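Local atomic coordinates of Phosphoglucomutase/phosphomannomutase family protein (Burkholderia thailandensis, PDB entry 3UW2), a protein that probably interconverts phosphorylated sugars by moving a phosphate group within the molecule, as a metal-dependent member of the phosphohexose mutase family. Residues I302-R314 with D429-R443. Residues are numbered along the deposited sequence; the frame is centred on the assembly and turned at random.
Sequences IIYDVKCTRNLAR and DGLRVEYPDGFGLAR
R432 reaches from the hairpin of strands 431-435 and 438-444 to the loop that follows strand 301-305, where its NH1 serves two backbone carbonyls. The bond from NH1 to C308 O (3.0 Å) is nearly straight and lies in the carbonyl plane; that to V306 O (2.8 Å) is more bent, its donor above the carbonyl plane. Both oxygens lie in the guanidinium plane. An extended chain carries the group across, and E434 OE2 salt-bridges NE (3.0 Å). The F439 ring lies nearly parallel to one guanidinium face, offset so that NH1 sits over the ring centre, 3.6 Å above its plane. L441 CD2 fits against K307 CG (3.8 Å) and V306 CG2 (4.3 Å). V306 CG2 also rests on D429 CB (3.9 Å); T328 N holds D429 OD2, and R443 NE salt-bridges OD1 straight from above the carboxylate plane. K307 NZ nears R443 NH1 but salt-bridges E396. The bend at chi3 (98°) turns one face of the R310 guanidinium onto the D437-G438 backbone, and NH1 gives P436 O a weak bond. The contact thus joins domain III to the C-terminal antiparallel sheet, with M325 of strand 322-326 against R432 and E434, and helix 460-477 packing against V433 and Y435.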
loop_
_atom_site.group_PDB
_atom_site.type_symbol
_atom_site.label_atom_id
_atom_site.label_comp_id
_atom_site.label_asym_id
_atom_site.label_seq_id
_atom_site.Cartn_x
_atom_site.Cartn_y
_atom_site.Cartn_z
ATOM N N ILE A 302 6.954 -15.953 -4.335
ATOM C CA ILE A 302 6.701 -14.847 -3.392
ATOM C C ILE A 302 7.170 -13.617 -4.128
ATOM O O ILE A 302 8.334 -13.569 -4.585
ATOM C CB ILE A 302 7.539 -15.011 -2.096
ATOM C CG1 ILE A 302 7.245 -16.367 -1.406
ATOM C CG2 ILE A 302 7.373 -13.773 -1.158
ATOM C CD1 ILE A 302 5.813 -16.554 -0.905
ATOM N N ILE A 303 6.270 -12.671 -4.329
ATOM C CA ILE A 303 6.567 -11.460 -5.117
ATOM C C ILE A 303 7.010 -10.283 -4.224
ATOM O O ILE A 303 6.388 -10.008 -3.214
ATOM C CB ILE A 303 5.329 -11.032 -5.955
ATOM C CG1 ILE A 303 4.911 -12.200 -6.909
ATOM C CG2 ILE A 303 5.670 -9.741 -6.775
ATOM C CD1 ILE A 303 3.454 -12.109 -7.465
ATOM N N TYR A 304 8.068 -9.576 -4.613
ATOM C CA TYR A 304 8.391 -8.358 -3.928
ATOM C C TYR A 304 9.024 -7.401 -4.953
ATOM O O TYR A 304 9.308 -7.808 -6.080
ATOM C CB TYR A 304 9.367 -8.650 -2.787
ATOM C CG TYR A 304 10.607 -9.434 -3.223
ATOM C CD1 TYR A 304 11.806 -8.770 -3.574
ATOM C CD2 TYR A 304 10.590 -10.825 -3.260
ATOM C CE1 TYR A 304 12.939 -9.475 -3.941
ATOM C CE2 TYR A 304 11.725 -11.552 -3.615
ATOM C CZ TYR A 304 12.895 -10.872 -3.948
ATOM O OH TYR A 304 14.032 -11.595 -4.293
ATOM N N ASP A 305 9.298 -6.156 -4.568
ATOM C CA ASP A 305 9.714 -5.163 -5.561
ATOM C C ASP A 305 11.230 -4.930 -5.485
ATOM O O ASP A 305 11.900 -5.376 -4.548
ATOM C CB ASP A 305 8.854 -3.891 -5.389
ATOM C CG ASP A 305 9.235 -3.058 -4.121
ATOM O OD1 ASP A 305 9.292 -3.611 -2.989
ATOM O OD2 ASP A 305 9.495 -1.833 -4.288
ATOM N N VAL A 306 11.799 -4.281 -6.496
ATOM C CA VAL A 306 13.217 -4.000 -6.538
ATOM C C VAL A 306 13.830 -3.115 -5.433
ATOM O O VAL A 306 15.059 -2.900 -5.415
ATOM C CB VAL A 306 13.537 -3.307 -7.848
ATOM C CG1 VAL A 306 13.487 -4.332 -9.015
ATOM C CG2 VAL A 306 12.639 -2.072 -8.000
ATOM N N LYS A 307 13.022 -2.507 -4.594
ATOM C CA LYS A 307 13.575 -1.817 -3.407
ATOM C C LYS A 307 13.896 -2.728 -2.199
ATOM O O LYS A 307 14.389 -2.232 -1.198
ATOM C CB LYS A 307 12.588 -0.757 -2.910
ATOM C CG LYS A 307 12.451 0.431 -3.871
ATOM C CD LYS A 307 11.343 1.407 -3.453
ATOM C CE LYS A 307 11.364 2.615 -4.402
ATOM N NZ LYS A 307 10.499 3.741 -3.938
ATOM N N CYS A 308 13.543 -4.030 -2.254
ATOM C CA CYS A 308 13.578 -4.902 -1.076
ATOM C C CYS A 308 14.994 -5.434 -0.841
ATOM O O CYS A 308 15.751 -5.510 -1.770
ATOM C CB CYS A 308 12.614 -6.061 -1.221
ATOM S SG CYS A 308 10.896 -5.543 -0.927
ATOM N N THR A 309 15.310 -5.821 0.393
ATOM C CA THR A 309 16.630 -6.410 0.750
ATOM C C THR A 309 17.111 -7.530 -0.189
ATOM O O THR A 309 16.321 -8.351 -0.644
ATOM C CB THR A 309 16.644 -6.959 2.207
ATOM O OG1 THR A 309 17.917 -7.528 2.479
ATOM C CG2 THR A 309 15.633 -7.996 2.429
ATOM N N ARG A 310 18.409 -7.515 -0.492
ATOM C CA ARG A 310 19.117 -8.638 -1.146
ATOM C C ARG A 310 18.750 -9.958 -0.388
ATOM O O ARG A 310 18.665 -11.028 -0.986
ATOM C CB ARG A 310 20.646 -8.346 -1.190
ATOM C CG ARG A 310 21.417 -9.161 -2.257
ATOM C CD ARG A 310 22.897 -8.795 -2.520
ATOM N NE ARG A 310 23.859 -9.656 -1.813
ATOM C CZ ARG A 310 23.956 -9.762 -0.479
ATOM N NH1 ARG A 310 24.876 -10.562 0.079
ATOM N NH2 ARG A 310 23.137 -9.072 0.316
ATOM N N ASN A 311 18.464 -9.872 0.906
ATOM C CA ASN A 311 18.234 -11.099 1.721
ATOM C C ASN A 311 16.984 -11.894 1.387
ATOM O O ASN A 311 16.878 -13.064 1.714
ATOM C CB ASN A 311 18.211 -10.758 3.226
ATOM C CG ASN A 311 19.555 -10.312 3.736
ATOM O OD1 ASN A 311 20.592 -10.816 3.305
ATOM N ND2 ASN A 311 19.544 -9.384 4.691
ATOM N N LEU A 312 16.016 -11.263 0.754
ATOM C CA LEU A 312 14.790 -11.976 0.440
ATOM C C LEU A 312 14.922 -13.173 -0.522
ATOM O O LEU A 312 14.325 -14.225 -0.285
ATOM C CB LEU A 312 13.710 -10.969 -0.082
ATOM C CG LEU A 312 12.654 -10.543 0.923
ATOM C CD1 LEU A 312 11.946 -9.226 0.528
ATOM C CD2 LEU A 312 11.618 -11.674 0.996
ATOM N N ALA A 313 15.667 -13.009 -1.600
ATOM C CA ALA A 313 15.822 -14.091 -2.582
ATOM C C ALA A 313 16.269 -15.393 -1.888
ATOM O O ALA A 313 15.640 -16.449 -2.066
ATOM C CB ALA A 313 16.837 -13.703 -3.669
ATOM N N ARG A 314 17.375 -15.303 -1.128
ATOM C CA ARG A 314 17.967 -16.456 -0.463
ATOM C C ARG A 314 17.003 -17.032 0.601
ATOM O O ARG A 314 16.752 -18.253 0.679
ATOM C CB ARG A 314 19.293 -16.053 0.193
ATOM C CG ARG A 314 19.943 -17.225 0.935
ATOM C CD ARG A 314 21.171 -16.813 1.763
ATOM N NE ARG A 314 22.312 -16.844 0.864
ATOM C CZ ARG A 314 22.885 -17.962 0.395
ATOM N NH1 ARG A 314 22.453 -19.161 0.768
ATOM N NH2 ARG A 314 23.910 -17.888 -0.443
ATOM N N ASP A 429 13.096 -2.626 -13.593
ATOM C CA ASP A 429 12.581 -1.363 -13.058
ATOM C C ASP A 429 13.821 -0.560 -12.699
ATOM O O ASP A 429 14.393 -0.832 -11.659
ATOM C CB ASP A 429 11.810 -1.650 -11.765
ATOM C CG ASP A 429 10.978 -0.461 -11.265
ATOM O OD1 ASP A 429 11.244 0.683 -11.678
ATOM O OD2 ASP A 429 10.025 -0.693 -10.469
ATOM N N GLY A 430 14.230 0.389 -13.540
ATOM C CA GLY A 430 15.506 1.128 -13.289
ATOM C C GLY A 430 16.716 0.215 -13.392
ATOM O O GLY A 430 16.718 -0.747 -14.150
ATOM N N LEU A 431 17.786 0.526 -12.670
ATOM C CA LEU A 431 18.971 -0.298 -12.701
ATOM C C LEU A 431 19.145 -0.789 -11.279
ATOM O O LEU A 431 19.513 0.011 -10.420
ATOM C CB LEU A 431 20.223 0.530 -13.108
ATOM C CG LEU A 431 20.335 0.952 -14.573
ATOM C CD1 LEU A 431 21.701 1.512 -14.933
ATOM C CD2 LEU A 431 20.002 -0.214 -15.495
ATOM N N ARG A 432 18.872 -2.078 -11.020
ATOM C CA ARG A 432 19.237 -2.667 -9.750
ATOM C C ARG A 432 20.575 -3.392 -9.942
ATOM O O ARG A 432 20.654 -4.423 -10.629
ATOM C CB ARG A 432 18.132 -3.620 -9.244
ATOM C CG ARG A 432 18.664 -4.374 -8.024
ATOM C CD ARG A 432 17.537 -4.954 -7.221
ATOM N NE ARG A 432 17.994 -5.910 -6.229
ATOM C CZ ARG A 432 17.547 -5.918 -4.993
ATOM N NH1 ARG A 432 16.627 -5.034 -4.617
ATOM N NH2 ARG A 432 17.985 -6.839 -4.132
ATOM N N VAL A 433 21.654 -2.827 -9.413
ATOM C CA VAL A 433 22.910 -3.457 -9.532
ATOM C C VAL A 433 23.230 -4.355 -8.319
ATOM O O VAL A 433 23.279 -3.890 -7.177
ATOM C CB VAL A 433 24.024 -2.398 -9.762
ATOM C CG1 VAL A 433 25.376 -3.074 -9.954
ATOM C CG2 VAL A 433 23.664 -1.540 -10.991
ATOM N N GLU A 434 23.489 -5.626 -8.584
ATOM C CA GLU A 434 23.668 -6.590 -7.517
ATOM C C GLU A 434 25.138 -6.959 -7.374
ATOM O O GLU A 434 25.782 -7.400 -8.342
ATOM C CB GLU A 434 22.862 -7.832 -7.826
ATOM C CG GLU A 434 21.440 -7.514 -8.204
ATOM C CD GLU A 434 20.469 -8.004 -7.173
ATOM O OE1 GLU A 434 20.888 -8.119 -5.987
ATOM O OE2 GLU A 434 19.294 -8.276 -7.536
ATOM N N TYR A 435 25.671 -6.788 -6.162
ATOM C CA TYR A 435 27.077 -7.138 -5.888
ATOM C C TYR A 435 27.113 -8.334 -4.968
ATOM O O TYR A 435 26.102 -8.672 -4.361
ATOM C CB TYR A 435 27.785 -5.991 -5.198
ATOM C CG TYR A 435 27.845 -4.670 -5.967
ATOM C CD1 TYR A 435 29.032 -4.252 -6.556
ATOM C CD2 TYR A 435 26.729 -3.816 -6.062
ATOM C CE1 TYR A 435 29.109 -3.023 -7.216
ATOM C CE2 TYR A 435 26.803 -2.593 -6.746
ATOM C CZ TYR A 435 27.998 -2.207 -7.317
ATOM O OH TYR A 435 28.099 -0.995 -7.996
ATOM N N PRO A 436 28.296 -8.957 -4.815
ATOM C CA PRO A 436 28.358 -10.097 -3.894
ATOM C C PRO A 436 27.986 -9.697 -2.430
ATOM O O PRO A 436 27.546 -10.549 -1.645
ATOM C CB PRO A 436 29.821 -10.556 -4.009
ATOM C CG PRO A 436 30.299 -9.987 -5.337
ATOM C CD PRO A 436 29.609 -8.666 -5.429
ATOM N N ASP A 437 28.131 -8.414 -2.101
ATOM C CA ASP A 437 27.943 -7.965 -0.733
ATOM C C ASP A 437 26.942 -6.835 -0.582
ATOM O O ASP A 437 27.009 -6.101 0.391
ATOM C CB ASP A 437 29.294 -7.505 -0.154
ATOM C CG ASP A 437 30.034 -6.541 -1.067
ATOM O OD1 ASP A 437 29.497 -6.074 -2.097
ATOM O OD2 ASP A 437 31.206 -6.245 -0.748
ATOM N N GLY A 438 25.974 -6.732 -1.502
ATOM C CA GLY A 438 24.948 -5.698 -1.421
ATOM C C GLY A 438 24.366 -5.316 -2.774
ATOM O O GLY A 438 24.584 -6.016 -3.786
ATOM N N PHE A 439 23.629 -4.206 -2.818
ATOM C CA PHE A 439 23.020 -3.774 -4.082
ATOM C C PHE A 439 22.814 -2.294 -4.096
ATOM O O PHE A 439 22.717 -1.674 -3.020
ATOM C CB PHE A 439 21.653 -4.472 -4.371
ATOM C CG PHE A 439 20.485 -3.819 -3.694
ATOM C CD1 PHE A 439 19.845 -2.685 -4.259
ATOM C CD2 PHE A 439 19.979 -4.348 -2.505
ATOM C CE1 PHE A 439 18.730 -2.109 -3.629
ATOM C CE2 PHE A 439 18.896 -3.758 -1.854
ATOM C CZ PHE A 439 18.266 -2.644 -2.423
ATOM N N GLY A 440 22.836 -1.730 -5.310
ATOM C CA GLY A 440 22.512 -0.303 -5.595
ATOM C C GLY A 440 21.290 -0.269 -6.531
ATOM O O GLY A 440 21.117 -1.153 -7.398
ATOM N N LEU A 441 20.390 0.677 -6.310
ATOM C CA LEU A 441 19.210 0.842 -7.154
ATOM C C LEU A 441 19.128 2.308 -7.570
ATOM O O LEU A 441 19.171 3.185 -6.712
ATOM C CB LEU A 441 17.942 0.447 -6.403
ATOM C CG LEU A 441 16.622 0.790 -7.138
ATOM C CD1 LEU A 441 16.419 -0.060 -8.397
ATOM C CD2 LEU A 441 15.391 0.686 -6.255
ATOM N N ALA A 442 19.046 2.555 -8.873
ATOM C CA ALA A 442 18.671 3.856 -9.446
ATOM C C ALA A 442 17.473 3.629 -10.345
ATOM O O ALA A 442 17.514 2.755 -11.219
ATOM C CB ALA A 442 19.806 4.430 -10.268
ATOM N N ARG A 443 16.398 4.372 -10.117
ATOM C CA ARG A 443 15.184 4.193 -10.934
ATOM C C ARG A 443 14.433 5.492 -11.128
ATOM O O ARG A 443 14.796 6.518 -10.564
ATOM C CB ARG A 443 14.270 3.103 -10.343
ATOM C CG ARG A 443 13.520 3.497 -9.074
ATOM C CD ARG A 443 12.667 2.356 -8.536
ATOM N NE ARG A 443 11.371 2.266 -9.199
ATOM C CZ ARG A 443 10.252 2.868 -8.790
ATOM N NH1 ARG A 443 10.225 3.624 -7.685
ATOM N NH2 ARG A 443 9.133 2.684 -9.474
#